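Local coordinates for protein uncharacterized peptidase Lmo0363 (Listeria monocytogenes, PDB 3L4E) that probably cleaves peptide bonds as a serine-type hydrolase of the S51 (peptidase E) family, although its own substrate and activity remain uncharacterised, at residues A[13-18]-A[54-59]; A[114-119]-A[124-129]; A[152-157]-A[193-198]; A[189-194]-A[200-205]. One frame throughout, in Å; residues are numbered along the deposited sequence.

Interaction 1: A[13-18]-A[54-59]; sequences DVVPLF and ESLGLL
With chi1 of V15 at 175°, CG1 lies opposite the backbone N and projects from the first turn of helix 15-21 to L56; F18, one turn later, takes the same setting (chi1 -176°) and brings its ring to the same leucine. The contact joins two helices on one side of the central sheet in this alpha/beta fold: the start of helix 15-21 and the Schellman motif that ends helix 44-55. G57 forms that motif with a positive phi of 87°, an angle glycine adopts easily, and the chain then turns toward strand 59-62. L56, just before the glycine, divides its two methyls between the partners. Its CD2 meets V15 CG1 at 3.8 Å as the two side chains run alongside each other with opposite headings, while CD1 comes to the edge of the F18 ring, near the ring plane. A forked leucine suits this place because each branch can serve a different neighbour. V15, short and partly exposed at the start of its helix, offers L56 one methyl, and the longer phenylalanine reaches inward, where its ring also meets F6 and F11 edge-to-face and touches L115 and I117 of strand 115-119. V14 is the N-cap residue of helix 15-21, and its carbonyl O accepts the F18 backbone N. Beyond L56, the ring makes a looser, oblique approach to L58, with F18 CE2 4.5 Å from L58 CD1.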
loop_
_atom_site.group_PDB
_atom_site.type_symbol
_atom_site.label_atom_id
_atom_site.label_comp_id
_atom_site.label_asym_id
_atom_site.label_seq_id
_atom_site.Cartn_x
_atom_site.Cartn_y
_atom_site.Cartn_z
ATOM N N ASP A 13 10.557 3.458 7.761
ATOM C CA ASP A 13 10.524 3.911 9.154
ATOM C C ASP A 13 10.068 2.814 10.112
ATOM O O ASP A 13 10.176 2.969 11.333
ATOM C CB ASP A 13 9.611 5.130 9.311
ATOM C CG ASP A 13 10.259 6.419 8.842
ATOM O OD1 ASP A 13 11.506 6.496 8.805
ATOM O OD2 ASP A 13 9.510 7.366 8.530
ATOM N N VAL A 14 9.565 1.702 9.575
ATOM C CA VAL A 14 9.026 0.641 10.437
ATOM C C VAL A 14 9.527 -0.758 10.077
ATOM O O VAL A 14 8.842 -1.759 10.327
ATOM C CB VAL A 14 7.478 0.628 10.438
ATOM C CG1 VAL A 14 6.920 1.919 11.029
ATOM C CG2 VAL A 14 6.930 0.419 9.022
ATOM N N VAL A 15 10.732 -0.834 9.521
ATOM C CA VAL A 15 11.299 -2.126 9.155
ATOM C C VAL A 15 11.276 -3.146 10.306
ATOM O O VAL A 15 10.880 -4.296 10.094
ATOM C CB VAL A 15 12.706 -1.985 8.541
ATOM C CG1 VAL A 15 13.319 -3.359 8.271
ATOM C CG2 VAL A 15 12.629 -1.149 7.265
ATOM N N PRO A 16 11.668 -2.735 11.526
ATOM C CA PRO A 16 11.617 -3.720 12.619
ATOM C C PRO A 16 10.204 -4.220 12.930
ATOM O O PRO A 16 10.061 -5.351 13.374
ATOM C CB PRO A 16 12.191 -2.954 13.822
ATOM C CG PRO A 16 13.051 -1.893 13.218
ATOM C CD PRO A 16 12.335 -1.490 11.942
ATOM N N LEU A 17 9.178 -3.402 12.714
ATOM C CA LEU A 17 7.817 -3.886 12.919
ATOM C C LEU A 17 7.482 -4.938 11.876
ATOM O O LEU A 17 6.782 -5.908 12.166
ATOM C CB LEU A 17 6.802 -2.742 12.878
ATOM C CG LEU A 17 7.027 -1.656 13.936
ATOM C CD1 LEU A 17 5.896 -0.634 13.887
ATOM C CD2 LEU A 17 7.155 -2.250 15.343
ATOM N N PHE A 18 7.990 -4.752 10.659
ATOM C CA PHE A 18 7.782 -5.760 9.629
ATOM C C PHE A 18 8.448 -7.098 9.970
ATOM O O PHE A 18 7.842 -8.160 9.787
ATOM C CB PHE A 18 8.231 -5.298 8.238
ATOM C CG PHE A 18 7.933 -6.304 7.167
ATOM C CD1 PHE A 18 6.623 -6.512 6.744
ATOM C CD2 PHE A 18 8.947 -7.070 6.613
ATOM C CE1 PHE A 18 6.337 -7.459 5.785
ATOM C CE2 PHE A 18 8.671 -8.007 5.657
ATOM C CZ PHE A 18 7.358 -8.206 5.235
ATOM N N GLU A 54 15.510 -5.305 0.489
ATOM C CA GLU A 54 16.711 -6.039 0.098
ATOM C C GLU A 54 17.619 -6.301 1.298
ATOM O O GLU A 54 18.282 -7.338 1.368
ATOM C CB GLU A 54 17.446 -5.309 -1.027
ATOM C CG GLU A 54 16.709 -5.409 -2.362
ATOM C CD GLU A 54 17.266 -4.506 -3.434
ATOM O OE1 GLU A 54 18.110 -3.651 -3.111
ATOM O OE2 GLU A 54 16.848 -4.648 -4.602
ATOM N N SER A 55 17.625 -5.376 2.251
ATOM C CA SER A 55 18.449 -5.545 3.452
ATOM C C SER A 55 17.937 -6.680 4.331
ATOM O O SER A 55 18.644 -7.129 5.234
ATOM C CB SER A 55 18.512 -4.255 4.270
ATOM O OG SER A 55 17.336 -4.100 5.060
ATOM N N LEU A 56 16.712 -7.138 4.072
ATOM C CA LEU A 56 16.117 -8.226 4.842
ATOM C C LEU A 56 16.340 -9.566 4.152
ATOM O O LEU A 56 15.912 -10.614 4.641
ATOM C CB LEU A 56 14.613 -7.993 5.014
ATOM C CG LEU A 56 14.210 -6.720 5.750
ATOM C CD1 LEU A 56 12.691 -6.682 5.847
ATOM C CD2 LEU A 56 14.876 -6.651 7.127
ATOM N N GLY A 57 17.000 -9.528 3.002
ATOM C CA GLY A 57 17.259 -10.734 2.238
ATOM C C GLY A 57 16.146 -11.106 1.279
ATOM O O GLY A 57 16.092 -12.239 0.792
ATOM N N LEU A 58 15.248 -10.161 1.018
ATOM C CA LEU A 58 14.163 -10.381 0.066
ATOM C C LEU A 58 14.627 -10.124 -1.365
ATOM O O LEU A 58 15.482 -9.266 -1.608
ATOM C CB LEU A 58 12.967 -9.486 0.401
ATOM C CG LEU A 58 12.283 -9.840 1.717
ATOM C CD1 LEU A 58 11.410 -8.687 2.210
ATOM C CD2 LEU A 58 11.476 -11.117 1.565
ATOM N N LEU A 59 14.065 -10.881 -2.305
ATOM C CA LEU A 59 14.328 -10.677 -3.725
ATOM C C LEU A 59 13.200 -9.833 -4.289
ATOM O O LEU A 59 12.037 -10.253 -4.293
ATOM C CB LEU A 59 14.385 -12.010 -4.456
ATOM C CG LEU A 59 15.613 -12.845 -4.137
ATOM C CD1 LEU A 59 15.449 -14.255 -4.682
ATOM C CD2 LEU A 59 16.850 -12.173 -4.721
#

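Interaction 2: A[114-119]-A[124-129]; sequences KLYIGE and VITSPN
The Y116 ring meets the methyl CG2 of T126 obliquely, with T126 CG2 3.8 Å from Y116 CE2. Around the same side chain, V85 and L5, from the strands flanking 115-119, supply further apolar contacts. At the phenolic end, I125 crosses the tyrosine at about a right angle and lays its outer branch against the hydroxyl, CD1 standing 3.5 Å from Y116 OH and CG1 only slightly farther off. That approach is van der Waals contact; the hydroxyl's hydrogen bond is with the carbonyl O of G122, so a polar atom in a buried place is satisfied by the short helix 121-124. Tyrosine suits the position because its ring reaches from the strand to the turn and its tip still meets a backbone acceptor. In I125, chi1 of 63° sets CG1 between the backbone N and carbonyl carbon, which directs CD1 to the phenol. Threonine presents a methyl to the ring while its OG1 bonds to A123 O. The chain folds here through a type I turn from V124 to S127, where V124 O is gripped twice, by S127 N at 3.1 Å and by S127 OG at 2.8 Å. G118, lacking a side chain, lies beside the Y116 ring on the same strand. Strand 115-119, the bend at S120 and helix 121-124 are consistent with a nucleophile elbow, S120 being the probable nucleophile by similarity to relatives.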
loop_
_atom_site.group_PDB
_atom_site.type_symbol
_atom_site.label_atom_id
_atom_site.label_comp_id
_atom_site.label_asym_id
_atom_site.label_seq_id
_atom_site.Cartn_x
_atom_site.Cartn_y
_atom_site.Cartn_z
ATOM N N LYS A 114 -1.564 -14.752 0.452
ATOM C CA LYS A 114 -0.390 -13.939 0.133
ATOM C C LYS A 114 -0.332 -12.660 0.963
ATOM O O LYS A 114 -1.336 -11.979 1.126
ATOM C CB LYS A 114 -0.387 -13.590 -1.351
ATOM C CG LYS A 114 0.946 -13.121 -1.884
ATOM C CD LYS A 114 1.131 -13.606 -3.319
ATOM C CE LYS A 114 1.225 -15.118 -3.369
ATOM N NZ LYS A 114 1.418 -15.627 -4.755
ATOM N N LEU A 115 0.849 -12.351 1.495
ATOM C CA LEU A 115 1.055 -11.141 2.286
ATOM C C LEU A 115 1.070 -9.891 1.414
ATOM O O LEU A 115 1.825 -9.812 0.441
ATOM C CB LEU A 115 2.366 -11.237 3.070
ATOM C CG LEU A 115 2.819 -9.974 3.809
ATOM C CD1 LEU A 115 1.792 -9.558 4.851
ATOM C CD2 LEU A 115 4.188 -10.181 4.451
ATOM N N TYR A 116 0.242 -8.918 1.786
ATOM C CA TYR A 116 0.166 -7.621 1.121
ATOM C C TYR A 116 0.767 -6.539 2.013
ATOM O O TYR A 116 0.343 -6.367 3.166
ATOM C CB TYR A 116 -1.295 -7.287 0.797
ATOM C CG TYR A 116 -1.506 -5.935 0.145
ATOM C CD1 TYR A 116 -1.494 -5.796 -1.243
ATOM C CD2 TYR A 116 -1.728 -4.795 0.915
ATOM C CE1 TYR A 116 -1.680 -4.567 -1.843
ATOM C CE2 TYR A 116 -1.920 -3.549 0.319
ATOM C CZ TYR A 116 -1.905 -3.449 -1.066
ATOM O OH TYR A 116 -2.081 -2.235 -1.688
ATOM N N ILE A 117 1.762 -5.830 1.485
ATOM C CA ILE A 117 2.382 -4.716 2.195
ATOM C C ILE A 117 1.968 -3.437 1.486
ATOM O O ILE A 117 2.249 -3.256 0.296
ATOM C CB ILE A 117 3.913 -4.812 2.193
ATOM C CG1 ILE A 117 4.382 -6.144 2.794
ATOM C CG2 ILE A 117 4.524 -3.604 2.928
ATOM C CD1 ILE A 117 5.828 -6.477 2.436
ATOM N N GLY A 118 1.262 -2.567 2.199
ATOM C CA GLY A 118 0.775 -1.339 1.595
ATOM C C GLY A 118 1.322 -0.099 2.261
ATOM O O GLY A 118 1.089 0.112 3.455
ATOM N N GLU A 119 2.039 0.718 1.492
ATOM C CA GLU A 119 2.643 1.942 2.010
ATOM C C GLU A 119 1.901 3.178 1.533
ATOM O O GLU A 119 1.797 3.414 0.327
ATOM C CB GLU A 119 4.089 2.055 1.549
ATOM C CG GLU A 119 4.740 3.372 1.942
ATOM C CD GLU A 119 6.140 3.489 1.394
ATOM O OE1 GLU A 119 7.083 3.375 2.191
ATOM O OE2 GLU A 119 6.305 3.668 0.169
ATOM N N VAL A 124 -3.964 3.134 1.639
ATOM C CA VAL A 124 -5.240 3.800 1.436
ATOM C C VAL A 124 -6.169 2.956 0.552
ATOM O O VAL A 124 -7.380 2.893 0.806
ATOM C CB VAL A 124 -5.051 5.232 0.869
ATOM C CG1 VAL A 124 -6.392 5.863 0.488
ATOM C CG2 VAL A 124 -4.323 6.106 1.877
ATOM N N ILE A 125 -5.622 2.298 -0.476
ATOM C CA ILE A 125 -6.490 1.511 -1.371
ATOM C C ILE A 125 -7.096 0.249 -0.737
ATOM O O ILE A 125 -7.946 -0.402 -1.355
ATOM C CB ILE A 125 -5.814 1.140 -2.732
ATOM C CG1 ILE A 125 -4.598 0.241 -2.515
ATOM C CG2 ILE A 125 -5.446 2.385 -3.520
ATOM C CD1 ILE A 125 -4.111 -0.397 -3.811
ATOM N N THR A 126 -6.684 -0.099 0.482
ATOM C CA THR A 126 -7.329 -1.213 1.186
ATOM C C THR A 126 -8.699 -0.820 1.750
ATOM O O THR A 126 -9.492 -1.684 2.105
ATOM C CB THR A 126 -6.474 -1.783 2.341
ATOM O OG1 THR A 126 -6.347 -0.806 3.382
ATOM C CG2 THR A 126 -5.096 -2.206 1.858
ATOM N N SER A 127 -8.967 0.482 1.820
ATOM C CA SER A 127 -10.237 0.994 2.341
ATOM C C SER A 127 -11.394 0.768 1.375
ATOM O O SER A 127 -11.190 0.379 0.226
ATOM C CB SER A 127 -10.116 2.490 2.617
ATOM O OG SER A 127 -10.074 3.221 1.400
ATOM N N PRO A 128 -12.623 1.019 1.838
ATOM C CA PRO A 128 -13.771 0.890 0.928
ATOM C C PRO A 128 -13.751 1.904 -0.216
ATOM O O PRO A 128 -14.212 1.589 -1.307
ATOM C CB PRO A 128 -14.971 1.164 1.843
ATOM C CG PRO A 128 -14.474 0.835 3.229
ATOM C CD PRO A 128 -13.040 1.258 3.232
ATOM N N ASN A 129 -13.233 3.103 0.027
ATOM C CA ASN A 129 -13.345 4.199 -0.937
ATOM C C ASN A 129 -12.310 5.274 -0.619
ATOM O O ASN A 129 -12.161 5.671 0.539
ATOM C CB ASN A 129 -14.772 4.774 -0.907
ATOM C CG ASN A 129 -14.938 5.996 -1.793
ATOM O OD1 ASN A 129 -14.474 7.085 -1.456
ATOM N ND2 ASN A 129 -15.615 5.825 -2.926
#

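Interaction 3: A[152-157]-A[193-198]; sequences NLVDFS and IFIRGK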
loop_
_atom_site.group_PDB
_atom_site.type_symbol
_atom_site.label_atom_id
_atom_site.label_comp_id
_atom_site.label_asym_id
_atom_site.label_seq_id
_atom_site.Cartn_x
_atom_site.Cartn_y
_atom_site.Cartn_z
ATOM N N ASN A 152 -11.475 -2.497 -0.566
ATOM C CA ASN A 152 -12.490 -2.823 0.427
ATOM C C ASN A 152 -12.098 -4.074 1.213
ATOM O O ASN A 152 -12.938 -4.922 1.520
ATOM C CB ASN A 152 -13.842 -3.022 -0.267
ATOM C CG ASN A 152 -15.002 -3.014 0.702
ATOM O OD1 ASN A 152 -14.926 -2.424 1.779
ATOM N ND2 ASN A 152 -16.091 -3.667 0.320
ATOM N N LEU A 153 -10.809 -4.191 1.518
ATOM C CA LEU A 153 -10.297 -5.309 2.302
ATOM C C LEU A 153 -10.619 -5.150 3.775
ATOM O O LEU A 153 -10.786 -6.132 4.487
ATOM C CB LEU A 153 -8.780 -5.427 2.140
ATOM C CG LEU A 153 -8.290 -6.090 0.861
ATOM C CD1 LEU A 153 -6.896 -5.610 0.512
ATOM C CD2 LEU A 153 -8.329 -7.602 1.014
ATOM N N VAL A 154 -10.673 -3.904 4.229
ATOM C CA VAL A 154 -10.995 -3.612 5.615
ATOM C C VAL A 154 -12.095 -2.565 5.649
ATOM O O VAL A 154 -12.272 -1.800 4.701
ATOM C CB VAL A 154 -9.770 -3.119 6.412
ATOM C CG1 VAL A 154 -8.748 -4.247 6.582
ATOM C CG2 VAL A 154 -9.141 -1.910 5.742
ATOM N N ASP A 155 -12.841 -2.537 6.740
ATOM C CA ASP A 155 -13.945 -1.600 6.844
ATOM C C ASP A 155 -13.430 -0.201 7.147
ATOM O O ASP A 155 -14.137 0.786 6.958
ATOM C CB ASP A 155 -14.940 -2.058 7.911
ATOM C CG ASP A 155 -15.648 -3.350 7.536
ATOM O OD1 ASP A 155 -15.583 -3.753 6.353
ATOM O OD2 ASP A 155 -16.280 -3.963 8.425
ATOM N N PHE A 156 -12.184 -0.111 7.600
ATOM C CA PHE A 156 -11.627 1.181 7.989
ATOM C C PHE A 156 -10.821 1.883 6.892
ATOM O O PHE A 156 -10.371 1.252 5.924
ATOM C CB PHE A 156 -10.821 1.073 9.294
ATOM C CG PHE A 156 -9.629 0.147 9.215
ATOM C CD1 PHE A 156 -8.409 0.598 8.731
ATOM C CD2 PHE A 156 -9.725 -1.166 9.650
ATOM C CE1 PHE A 156 -7.308 -0.243 8.681
ATOM C CE2 PHE A 156 -8.624 -2.018 9.598
ATOM C CZ PHE A 156 -7.418 -1.553 9.106
ATOM N N SER A 157 -10.652 3.195 7.059
ATOM C CA SER A 157 -9.971 4.039 6.080
ATOM C C SER A 157 -8.643 4.562 6.621
ATOM O O SER A 157 -8.601 5.545 7.369
ATOM C CB SER A 157 -10.867 5.214 5.677
ATOM O OG SER A 157 -12.088 4.753 5.127
ATOM N N ILE A 193 0.087 -1.143 10.880
ATOM C CA ILE A 193 -1.079 -1.941 11.252
ATOM C C ILE A 193 -0.830 -3.381 10.810
ATOM O O ILE A 193 -0.599 -3.640 9.613
ATOM C CB ILE A 193 -2.392 -1.431 10.608
ATOM C CG1 ILE A 193 -2.520 0.093 10.743
ATOM C CG2 ILE A 193 -3.591 -2.134 11.245
ATOM C CD1 ILE A 193 -3.668 0.682 9.938
ATOM N N PHE A 194 -0.843 -4.289 11.785
ATOM C CA PHE A 194 -0.689 -5.719 11.559
ATOM C C PHE A 194 -2.082 -6.293 11.373
ATOM O O PHE A 194 -2.928 -6.183 12.275
ATOM C CB PHE A 194 -0.112 -6.418 12.797
ATOM C CG PHE A 194 1.330 -6.090 13.119
ATOM C CD1 PHE A 194 2.021 -5.077 12.485
ATOM C CD2 PHE A 194 1.984 -6.814 14.109
ATOM C CE1 PHE A 194 3.344 -4.808 12.821
ATOM C CE2 PHE A 194 3.294 -6.546 14.442
ATOM C CZ PHE A 194 3.973 -5.543 13.794
ATOM N N ILE A 195 -2.324 -6.920 10.231
ATOM C CA ILE A 195 -3.615 -7.549 9.985
ATOM C C ILE A 195 -3.459 -9.023 9.628
ATOM O O ILE A 195 -2.840 -9.374 8.621
ATOM C CB ILE A 195 -4.409 -6.810 8.889
ATOM C CG1 ILE A 195 -4.709 -5.383 9.349
ATOM C CG2 ILE A 195 -5.705 -7.561 8.581
ATOM C CD1 ILE A 195 -5.021 -4.411 8.244
ATOM N N ARG A 196 -4.010 -9.873 10.488
ATOM C CA ARG A 196 -4.056 -11.312 10.275
ATOM C C ARG A 196 -5.503 -11.762 10.455
ATOM O O ARG A 196 -5.967 -11.982 11.578
ATOM C CB ARG A 196 -3.151 -12.039 11.274
ATOM C CG ARG A 196 -1.674 -11.646 11.202
ATOM C CD ARG A 196 -0.936 -12.436 10.127
ATOM N NE ARG A 196 0.522 -12.319 10.236
ATOM C CZ ARG A 196 1.363 -12.563 9.235
ATOM N NH1 ARG A 196 0.890 -12.935 8.052
ATOM N NH2 ARG A 196 2.673 -12.438 9.413
ATOM N N GLY A 197 -6.221 -11.866 9.347
ATOM C CA GLY A 197 -7.641 -12.151 9.399
ATOM C C GLY A 197 -8.393 -11.040 10.105
ATOM O O GLY A 197 -8.288 -9.871 9.725
ATOM N N LYS A 198 -9.147 -11.409 11.138
ATOM C CA LYS A 198 -9.894 -10.439 11.926
ATOM C C LYS A 198 -9.030 -9.774 12.992
ATOM O O LYS A 198 -9.486 -8.861 13.675
ATOM C CB LYS A 198 -11.109 -11.097 12.587
ATOM C CG LYS A 198 -12.203 -11.513 11.620
ATOM C CD LYS A 198 -13.400 -12.083 12.367
ATOM C CE LYS A 198 -14.454 -12.614 11.408
ATOM N NZ LYS A 198 -15.651 -13.132 12.136
#
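F156 enters the contact with chi1 at 61°, its CG lodged between the backbone N and the carbonyl carbon, and from there the ring extends toward two isoleucines of strand 191-196. Both come to meet it from the opposite direction. I195 CD1 sits at the ring edge, close to the ring plane and 3.8 Å from F156 CZ, whereas I193 CD1 makes an oblique approach, 4.0 Å from F156 CE1. One face of the ring is covered from within its own segment by V154, whose CG2 lies 3.7 Å above the plane over the centre. The other methyl of this valine, CG1, turns to the strand and touches I195 CD1 at 4.1 Å, so one beta-branched residue both pads the ring and joins the contact. The loop 152-156, which leads into strand 157-159, thus packs on one face of the mixed sheet near its antiparallel edge, where I193 and I195 project on the same side, two residues apart. Each isoleucine holds CG1 beside its backbone N (chi1 -46° and -63°), and CD1 continues anti along the chain; this extended form carries CD1 far enough from the strand to reach the loop. V200 of the neighbouring strand and Y185 of strand 184-186 also touch F156.

Interaction 4: A[189-194]-A[200-205]; sequences NHEAIF and VITKRL. With SO4 (sulfate ion), chain B.
R204 reaches from the beta hairpin of strands 191-196 and 199-204 to a bound sulfate that H190 also holds. R204 CB lies 3.9 Å from E191 CG, the side chain of its non-hydrogen-bonded partner, and CG passes near H190 O. With CG opposite the backbone N (chi1 178°) and the chain extended to NE, CD arrives beside the anion. There NE donates to sulfate O4 at 3.2 Å, nearly straight at 172°, and NH1 to O2; the sulfur lies in the guanidinium plane, at its edge. H190 ND1 gives O1 a shorter bond of 2.7 Å, in the plane of the imidazole, and S188 OG and N164 ND2 add further bonds. Arginine and histidine suit an anion, which here probably came from the crystallisation liquor. H161, a charge-relay residue by similarity, is nearby, its side chain about 9 Å from that of H190.

Antiparallel ladder bonds, such as those of A192 with K203 and of F194 with I201, hold the strands together, and one further backbone bond, L205 N to H190 O, lies just beyond the paired residues. On the side facing helix 15-21, K203 bends at chi2 (-72°), and its aliphatic part crosses F194 at about a right angle. A lysine can thus use its methylenes as apolar surface: in this CH-pi contact K203 CG stands 3.8 Å from the centroid of the F194 ring.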
loop_
_atom_site.group_PDB
_atom_site.type_symbol
_atom_site.label_atom_id
_atom_site.label_comp_id
_atom_site.label_asym_id
_atom_site.label_seq_id
_atom_site.Cartn_x
_atom_site.Cartn_y
_atom_site.Cartn_z
ATOM N N ASN A 189 3.936 8.133 10.897
ATOM C CA ASN A 189 5.069 7.586 10.149
ATOM C C ASN A 189 5.753 6.393 10.818
ATOM O O ASN A 189 6.319 5.533 10.142
ATOM C CB ASN A 189 6.104 8.668 9.850
ATOM C CG ASN A 189 5.645 9.633 8.782
ATOM O OD1 ASN A 189 6.071 10.791 8.754
ATOM N ND2 ASN A 189 4.767 9.169 7.900
ATOM N N HIS A 190 5.700 6.330 12.142
ATOM C CA HIS A 190 6.352 5.224 12.841
ATOM C C HIS A 190 5.374 4.199 13.407
ATOM O O HIS A 190 5.718 3.420 14.293
ATOM C CB HIS A 190 7.315 5.750 13.902
ATOM C CG HIS A 190 8.470 6.504 13.324
ATOM N ND1 HIS A 190 8.394 7.837 12.986
ATOM C CD2 HIS A 190 9.719 6.102 12.992
ATOM C CE1 HIS A 190 9.554 8.230 12.489
ATOM N NE2 HIS A 190 10.376 7.197 12.487
ATOM N N GLU A 191 4.157 4.195 12.866
ATOM C CA GLU A 191 3.159 3.181 13.199
ATOM C C GLU A 191 2.917 2.251 12.014
ATOM O O GLU A 191 3.031 2.653 10.857
ATOM C CB GLU A 191 1.823 3.832 13.600
ATOM C CG GLU A 191 1.752 4.332 15.049
ATOM C CD GLU A 191 0.439 5.049 15.357
ATOM O OE1 GLU A 191 -0.098 5.714 14.446
ATOM O OE2 GLU A 191 -0.047 4.958 16.508
ATOM N N ALA A 192 2.582 1.001 12.310
ATOM C CA ALA A 192 2.147 0.066 11.285
ATOM C C ALA A 192 0.906 -0.642 11.798
ATOM O O ALA A 192 0.683 -0.708 13.011
ATOM C CB ALA A 192 3.251 -0.929 10.955
ATOM N N ILE A 193 0.087 -1.143 10.880
ATOM C CA ILE A 193 -1.079 -1.941 11.252
ATOM C C ILE A 193 -0.830 -3.381 10.810
ATOM O O ILE A 193 -0.599 -3.640 9.613
ATOM C CB ILE A 193 -2.392 -1.431 10.608
ATOM C CG1 ILE A 193 -2.520 0.093 10.743
ATOM C CG2 ILE A 193 -3.591 -2.134 11.245
ATOM C CD1 ILE A 193 -3.668 0.682 9.938
ATOM N N PHE A 194 -0.843 -4.289 11.785
ATOM C CA PHE A 194 -0.689 -5.719 11.559
ATOM C C PHE A 194 -2.082 -6.293 11.373
ATOM O O PHE A 194 -2.928 -6.183 12.275
ATOM C CB PHE A 194 -0.112 -6.418 12.797
ATOM C CG PHE A 194 1.330 -6.090 13.119
ATOM C CD1 PHE A 194 2.021 -5.077 12.485
ATOM C CD2 PHE A 194 1.984 -6.814 14.109
ATOM C CE1 PHE A 194 3.344 -4.808 12.821
ATOM C CE2 PHE A 194 3.294 -6.546 14.442
ATOM C CZ PHE A 194 3.973 -5.543 13.794
ATOM N N VAL A 200 -6.558 -7.281 14.103
ATOM C CA VAL A 200 -6.013 -5.997 13.658
ATOM C C VAL A 200 -5.340 -5.270 14.822
ATOM O O VAL A 200 -5.985 -4.940 15.829
ATOM C CB VAL A 200 -7.131 -5.097 13.079
ATOM C CG1 VAL A 200 -6.583 -3.740 12.638
ATOM C CG2 VAL A 200 -7.828 -5.794 11.922
ATOM N N ILE A 201 -4.042 -5.022 14.685
ATOM C CA ILE A 201 -3.255 -4.467 15.782
ATOM C C ILE A 201 -2.349 -3.345 15.291
ATOM O O ILE A 201 -1.574 -3.529 14.354
ATOM C CB ILE A 201 -2.372 -5.549 16.429
ATOM C CG1 ILE A 201 -3.220 -6.752 16.859
ATOM C CG2 ILE A 201 -1.630 -4.978 17.624
ATOM C CD1 ILE A 201 -2.417 -7.986 17.226
ATOM N N THR A 202 -2.444 -2.183 15.922
ATOM C CA THR A 202 -1.500 -1.110 15.653
ATOM C C THR A 202 -0.268 -1.277 16.535
ATOM O O THR A 202 -0.380 -1.565 17.734
ATOM C CB THR A 202 -2.117 0.276 15.910
ATOM O OG1 THR A 202 -3.210 0.484 15.006
ATOM C CG2 THR A 202 -1.078 1.373 15.689
ATOM N N LYS A 203 0.903 -1.100 15.928
ATOM C CA LYS A 203 2.173 -1.114 16.643
ATOM C C LYS A 203 2.946 0.154 16.321
ATOM O O LYS A 203 2.861 0.674 15.206
ATOM C CB LYS A 203 2.998 -2.325 16.219
ATOM C CG LYS A 203 2.393 -3.664 16.606
ATOM C CD LYS A 203 2.492 -3.890 18.098
ATOM C CE LYS A 203 1.847 -5.204 18.507
ATOM N NZ LYS A 203 1.677 -5.283 19.986
ATOM N N ARG A 204 3.719 0.642 17.281
ATOM C CA ARG A 204 4.505 1.850 17.082
ATOM C C ARG A 204 5.949 1.577 17.443
ATOM O O ARG A 204 6.228 0.927 18.449
ATOM C CB ARG A 204 3.970 3.014 17.922
ATOM C CG ARG A 204 4.796 4.285 17.775
ATOM C CD ARG A 204 4.126 5.515 18.385
ATOM N NE ARG A 204 4.883 6.723 18.063
ATOM C CZ ARG A 204 5.663 7.375 18.921
ATOM N NH1 ARG A 204 6.318 8.461 18.527
ATOM N NH2 ARG A 204 5.780 6.957 20.176
ATOM N N LEU A 205 6.853 2.078 16.609
ATOM C CA LEU A 205 8.280 1.936 16.830
ATOM C C LEU A 205 8.769 3.168 17.573
ATOM O O LEU A 205 8.686 4.285 17.058
ATOM C CB LEU A 205 8.998 1.799 15.488
ATOM C CG LEU A 205 10.498 1.527 15.525
ATOM C CD1 LEU A 205 10.788 0.325 16.401
ATOM C CD2 LEU A 205 10.992 1.301 14.112
HETATM S S SO4 B . 5.602 9.298 14.843
HETATM O O1 SO4 B . 6.105 9.214 13.474
HETATM O O2 SO4 B . 6.729 9.453 15.764
HETATM O O3 SO4 B . 4.685 10.424 14.970
HETATM O O4 SO4 B . 4.892 8.064 15.172
#

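Interactions 1, 2 and 3 come in series along the chain, and interaction 4 shares I193 and F194 of strand 191-196 with interaction 3. Interactions 2 and 3 have centres 8 Å apart and are joined where T126 O and S127 O probably accept L153 N and N152 N. Interaction 1 lies about 18 Å from interaction 2, centre to centre, yet F18 touches L115 and I117 of strand 115-119. It also meets interaction 4, whose centre is about 15 Å from its own, through L17 against F194 and K203. Helix 15-21 thus packs against both the parallel centre and the antiparallel edge of one mixed sheet, within a single S51 family region that also contains the proposed catalytic S120 and H161.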